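Local structure of estrogen receptor (Crassostrea gigas, 4N1Y) at residues B[114-126]-B[197-209]. The protein is an estrogen receptor of the nuclear hormone receptor family, probably a transcription factor that is constitutively active, its ligand-dependent switch having become vestigial. Sequence-based numbering, arbitrary orientation.
Sequences VEMTEIFEQVAAV and HIRQAGERGIAFF
With CG anti to the backbone N (chi1 -166°) and the chain extended beyond it, Gln122 reaches across to Gln200, whose own CG is likewise anti and chain extended. The side chains cross at about a right angle, Gln122 NE2 donating to Gln200 OE1 over 2.8 Å (N-H...O angle 150°). The acceptor lies in the amide plane of Gln122, the donor above the carbonyl plane of Gln200. Gln122 is also a knob among His197, Gln200, Ala201 and Arg204; an alanine here would probably leave that hole underfilled and cost Gln200 OE1 this donor. One turn earlier, Ile119 CD1 lies 3.6 Å from Gly205 CA, in a hole formed by Ala201, Arg204, Gly205 and Phe208. Glu118 and Gln200 CG flank the Arg204 guanidinium on opposite faces; Glu118 OE2 stands 3.3 Å from Arg204 NE, well out of plane, a purely electrostatic bridge, and this arginine's main partner, through a salt bridge at NE, is Glu203 of the second subunit. At the N-cap of helix 117-126, Met116 lays CG over a face of Phe208, 3.8 Å from the ring centroid, with SD oblique to it, a Met-aromatic contact. Knobs-into-holes packing thus joins segments 117-126 and 197-209, whose axes approach to 9.3 Å and cross at -155°, within the alpha-helical sandwich of a nuclear receptor ligand-binding domain, where segment 197-209 lends Gln200, Glu203 and Arg204 to the contact with the second subunit.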
loop_
_atom_site.group_PDB
_atom_site.type_symbol
_atom_site.label_atom_id
_atom_site.label_comp_id
_atom_site.label_asym_id
_atom_site.label_seq_id
_atom_site.Cartn_x
_atom_site.Cartn_y
_atom_site.Cartn_z
ATOM N N VAL B 114 2.126 -18.899 -15.421
ATOM C CA VAL B 114 3.197 -17.906 -15.339
ATOM C C VAL B 114 3.597 -17.617 -13.902
ATOM O O VAL B 114 4.377 -16.701 -13.647
ATOM C CB VAL B 114 2.809 -16.565 -15.999
ATOM C CG1 VAL B 114 2.602 -16.751 -17.484
ATOM C CG2 VAL B 114 1.558 -15.982 -15.353
ATOM N N GLU B 115 3.019 -18.364 -12.967
ATOM C CA GLU B 115 3.431 -18.308 -11.571
ATOM C C GLU B 115 3.319 -16.902 -10.983
ATOM O O GLU B 115 4.168 -16.489 -10.194
ATOM C CB GLU B 115 4.861 -18.829 -11.460
ATOM C CG GLU B 115 5.001 -20.210 -12.104
ATOM C CD GLU B 115 6.429 -20.718 -12.154
ATOM O OE1 GLU B 115 7.342 -19.974 -11.738
ATOM O OE2 GLU B 115 6.639 -21.848 -12.653
ATOM N N MET B 116 2.258 -16.187 -11.359
ATOM C CA MET B 116 1.989 -14.854 -10.838
ATOM C C MET B 116 0.611 -14.815 -10.207
ATOM O O MET B 116 -0.125 -13.826 -10.313
ATOM C CB MET B 116 2.062 -13.817 -11.944
ATOM C CG MET B 116 3.401 -13.760 -12.610
ATOM S SD MET B 116 3.540 -12.394 -13.765
ATOM C CE MET B 116 3.574 -11.023 -12.621
ATOM N N THR B 117 0.240 -15.917 -9.579
ATOM C CA THR B 117 -1.099 -16.020 -9.046
ATOM C C THR B 117 -1.399 -15.011 -7.950
ATOM O O THR B 117 -2.391 -14.296 -8.038
ATOM C CB THR B 117 -1.357 -17.428 -8.526
ATOM O OG1 THR B 117 -1.382 -18.337 -9.640
ATOM C CG2 THR B 117 -2.681 -17.485 -7.864
ATOM N N GLU B 118 -0.529 -14.921 -6.949
ATOM C CA GLU B 118 -0.763 -14.051 -5.796
ATOM C C GLU B 118 -0.872 -12.626 -6.290
ATOM O O GLU B 118 -1.720 -11.860 -5.812
ATOM C CB GLU B 118 0.312 -14.221 -4.697
ATOM C CG GLU B 118 1.398 -13.151 -4.524
ATOM C CD GLU B 118 2.395 -13.510 -3.397
ATOM O OE1 GLU B 118 2.141 -14.488 -2.655
ATOM O OE2 GLU B 118 3.437 -12.827 -3.255
ATOM N N ILE B 119 -0.014 -12.266 -7.239
ATOM C CA ILE B 119 -0.096 -10.945 -7.840
ATOM C C ILE B 119 -1.436 -10.715 -8.542
ATOM O O ILE B 119 -2.163 -9.783 -8.200
ATOM C CB ILE B 119 1.046 -10.709 -8.834
ATOM C CG1 ILE B 119 2.379 -10.625 -8.080
ATOM C CG2 ILE B 119 0.804 -9.433 -9.636
ATOM C CD1 ILE B 119 3.588 -10.651 -8.972
ATOM N N PHE B 120 -1.789 -11.567 -9.498
ATOM C CA PHE B 120 -2.989 -11.293 -10.286
ATOM C C PHE B 120 -4.283 -11.481 -9.501
ATOM O O PHE B 120 -5.291 -10.826 -9.793
ATOM C CB PHE B 120 -3.013 -12.154 -11.540
ATOM C CG PHE B 120 -1.970 -11.773 -12.526
ATOM C CD1 PHE B 120 -1.419 -10.503 -12.498
ATOM C CD2 PHE B 120 -1.522 -12.677 -13.472
ATOM C CE1 PHE B 120 -0.439 -10.142 -13.398
ATOM C CE2 PHE B 120 -0.548 -12.324 -14.379
ATOM C CZ PHE B 120 -0.004 -11.056 -14.343
ATOM N N GLU B 121 -4.245 -12.329 -8.478
ATOM C CA GLU B 121 -5.426 -12.520 -7.647
ATOM C C GLU B 121 -5.774 -11.264 -6.869
ATOM O O GLU B 121 -6.938 -10.956 -6.667
ATOM C CB GLU B 121 -5.212 -13.672 -6.678
ATOM C CG GLU B 121 -5.774 -14.989 -7.145
ATOM C CD GLU B 121 -5.605 -16.063 -6.098
ATOM O OE1 GLU B 121 -5.731 -15.749 -4.894
ATOM O OE2 GLU B 121 -5.410 -17.235 -6.475
ATOM N N GLN B 122 -4.754 -10.529 -6.455
ATOM C CA GLN B 122 -4.953 -9.266 -5.785
ATOM C C GLN B 122 -5.473 -8.196 -6.767
ATOM O O GLN B 122 -6.411 -7.446 -6.469
ATOM C CB GLN B 122 -3.651 -8.838 -5.119
ATOM C CG GLN B 122 -3.800 -7.711 -4.122
ATOM C CD GLN B 122 -2.559 -7.532 -3.283
ATOM O OE1 GLN B 122 -1.449 -7.841 -3.722
ATOM N NE2 GLN B 122 -2.740 -7.069 -2.053
ATOM N N VAL B 123 -4.849 -8.128 -7.935
ATOM C CA VAL B 123 -5.279 -7.200 -8.973
ATOM C C VAL B 123 -6.697 -7.441 -9.430
ATOM O O VAL B 123 -7.497 -6.515 -9.490
ATOM C CB VAL B 123 -4.369 -7.267 -10.210
ATOM C CG1 VAL B 123 -4.910 -6.356 -11.294
ATOM C CG2 VAL B 123 -2.950 -6.870 -9.841
ATOM N N ALA B 124 -6.992 -8.695 -9.769
ATOM C CA ALA B 124 -8.331 -9.104 -10.187
ATOM C C ALA B 124 -9.404 -8.726 -9.148
ATOM O O ALA B 124 -10.489 -8.257 -9.511
ATOM C CB ALA B 124 -8.351 -10.586 -10.441
ATOM N N ALA B 125 -9.090 -8.918 -7.863
ATOM C CA ALA B 125 -10.000 -8.540 -6.784
ATOM C C ALA B 125 -10.187 -7.027 -6.744
ATOM O O ALA B 125 -11.297 -6.533 -6.556
ATOM C CB ALA B 125 -9.478 -9.038 -5.436
ATOM N N VAL B 126 -9.092 -6.296 -6.922
ATOM C CA VAL B 126 -9.170 -4.853 -6.986
ATOM C C VAL B 126 -10.086 -4.471 -8.140
ATOM O O VAL B 126 -10.938 -3.590 -7.989
ATOM C CB VAL B 126 -7.776 -4.203 -7.162
ATOM C CG1 VAL B 126 -7.911 -2.800 -7.710
ATOM C CG2 VAL B 126 -6.988 -4.208 -5.840
ATOM N N HIS B 197 -3.778 -2.001 -1.929
ATOM C CA HIS B 197 -3.591 -3.332 -2.517
ATOM C C HIS B 197 -2.777 -3.267 -3.797
ATOM O O HIS B 197 -1.951 -4.147 -4.068
ATOM C CB HIS B 197 -4.942 -4.008 -2.745
ATOM C CG HIS B 197 -5.690 -4.217 -1.470
ATOM N ND1 HIS B 197 -5.250 -5.087 -0.497
ATOM C CD2 HIS B 197 -6.777 -3.589 -0.955
ATOM C CE1 HIS B 197 -6.062 -5.020 0.547
ATOM N NE2 HIS B 197 -6.988 -4.112 0.300
ATOM N N ILE B 198 -3.016 -2.228 -4.584
ATOM C CA ILE B 198 -2.248 -1.989 -5.794
ATOM C C ILE B 198 -0.762 -1.812 -5.472
ATOM O O ILE B 198 0.107 -2.302 -6.194
ATOM C CB ILE B 198 -2.781 -0.770 -6.524
ATOM C CG1 ILE B 198 -4.069 -1.135 -7.276
ATOM C CG2 ILE B 198 -1.759 -0.248 -7.507
ATOM C CD1 ILE B 198 -3.841 -2.085 -8.458
ATOM N N ARG B 199 -0.482 -1.105 -4.385
ATOM C CA ARG B 199 0.880 -0.911 -3.907
ATOM C C ARG B 199 1.529 -2.250 -3.531
ATOM O O ARG B 199 2.668 -2.535 -3.902
ATOM C CB ARG B 199 0.877 0.037 -2.708
ATOM C CG ARG B 199 2.216 0.198 -2.011
ATOM C CD ARG B 199 3.193 1.002 -2.862
ATOM N NE ARG B 199 2.734 2.362 -3.168
ATOM C CZ ARG B 199 3.055 3.453 -2.468
ATOM N NH1 ARG B 199 3.812 3.355 -1.379
ATOM N NH2 ARG B 199 2.598 4.647 -2.840
ATOM N N GLN B 200 0.791 -3.076 -2.799
ATOM C CA GLN B 200 1.274 -4.391 -2.416
ATOM C C GLN B 200 1.499 -5.246 -3.672
ATOM O O GLN B 200 2.529 -5.914 -3.820
ATOM C CB GLN B 200 0.299 -5.056 -1.450
ATOM C CG GLN B 200 0.789 -6.379 -0.921
ATOM C CD GLN B 200 -0.068 -6.899 0.207
ATOM O OE1 GLN B 200 -1.252 -6.585 0.302
ATOM N NE2 GLN B 200 0.531 -7.694 1.079
ATOM N N ALA B 201 0.541 -5.209 -4.588
ATOM C CA ALA B 201 0.694 -5.946 -5.831
ATOM C C ALA B 201 1.900 -5.448 -6.634
ATOM O O ALA B 201 2.621 -6.241 -7.241
ATOM C CB ALA B 201 -0.573 -5.846 -6.667
ATOM N N GLY B 202 2.125 -4.142 -6.628
ATOM C CA GLY B 202 3.219 -3.559 -7.385
ATOM C C GLY B 202 4.553 -4.073 -6.903
ATOM O O GLY B 202 5.415 -4.476 -7.695
ATOM N N GLU B 203 4.707 -4.073 -5.586
ATOM C CA GLU B 203 5.944 -4.486 -4.936
ATOM C C GLU B 203 6.289 -5.919 -5.292
ATOM O O GLU B 203 7.437 -6.249 -5.643
ATOM C CB GLU B 203 5.797 -4.323 -3.428
ATOM C CG GLU B 203 6.994 -4.679 -2.584
ATOM C CD GLU B 203 7.983 -3.542 -2.501
ATOM O OE1 GLU B 203 7.729 -2.482 -3.109
ATOM O OE2 GLU B 203 8.996 -3.693 -1.794
ATOM N N ARG B 204 5.283 -6.777 -5.193
ATOM C CA ARG B 204 5.462 -8.169 -5.547
ATOM C C ARG B 204 5.727 -8.293 -7.034
ATOM O O ARG B 204 6.532 -9.123 -7.463
ATOM C CB ARG B 204 4.242 -8.967 -5.138
ATOM C CG ARG B 204 4.102 -9.034 -3.642
ATOM C CD ARG B 204 2.796 -9.649 -3.237
ATOM N NE ARG B 204 2.778 -9.907 -1.809
ATOM C CZ ARG B 204 1.688 -10.234 -1.133
ATOM N NH1 ARG B 204 0.525 -10.333 -1.767
ATOM N NH2 ARG B 204 1.759 -10.459 0.171
ATOM N N GLY B 205 5.049 -7.458 -7.816
ATOM C CA GLY B 205 5.257 -7.422 -9.250
ATOM C C GLY B 205 6.704 -7.176 -9.609
ATOM O O GLY B 205 7.318 -7.959 -10.342
ATOM N N ILE B 206 7.263 -6.107 -9.054
ATOM C CA ILE B 206 8.640 -5.740 -9.346
ATOM C C ILE B 206 9.603 -6.832 -8.890
ATOM O O ILE B 206 10.491 -7.214 -9.646
ATOM C CB ILE B 206 9.001 -4.396 -8.692
ATOM C CG1 ILE B 206 8.365 -3.255 -9.499
ATOM C CG2 ILE B 206 10.521 -4.218 -8.599
ATOM C CD1 ILE B 206 8.346 -1.944 -8.800
ATOM N N ALA B 207 9.384 -7.376 -7.695
ATOM C CA ALA B 207 10.230 -8.450 -7.189
ATOM C C ALA B 207 10.217 -9.635 -8.132
ATOM O O ALA B 207 11.267 -10.227 -8.409
ATOM C CB ALA B 207 9.797 -8.878 -5.815
ATOM N N PHE B 208 9.034 -9.990 -8.619
ATOM C CA PHE B 208 8.924 -11.107 -9.557
ATOM C C PHE B 208 9.680 -10.836 -10.858
ATOM O O PHE B 208 10.406 -11.693 -11.353
ATOM C CB PHE B 208 7.454 -11.420 -9.850
ATOM C CG PHE B 208 7.258 -12.550 -10.825
ATOM C CD1 PHE B 208 7.323 -13.869 -10.394
ATOM C CD2 PHE B 208 6.957 -12.297 -12.150
ATOM C CE1 PHE B 208 7.134 -14.914 -11.275
ATOM C CE2 PHE B 208 6.762 -13.338 -13.035
ATOM C CZ PHE B 208 6.846 -14.648 -12.597
ATOM N N PHE B 209 9.521 -9.635 -11.400
ATOM C CA PHE B 209 10.172 -9.288 -12.652
ATOM C C PHE B 209 11.695 -9.246 -12.483
ATOM O O PHE B 209 12.437 -9.585 -13.409
ATOM C CB PHE B 209 9.638 -7.961 -13.175
ATOM C CG PHE B 209 8.427 -8.111 -14.046
ATOM C CD1 PHE B 209 7.263 -8.666 -13.543
ATOM C CD2 PHE B 209 8.448 -7.699 -15.364
ATOM C CE1 PHE B 209 6.152 -8.806 -14.337
ATOM C CE2 PHE B 209 7.333 -7.842 -16.165
ATOM C CZ PHE B 209 6.190 -8.400 -15.651
#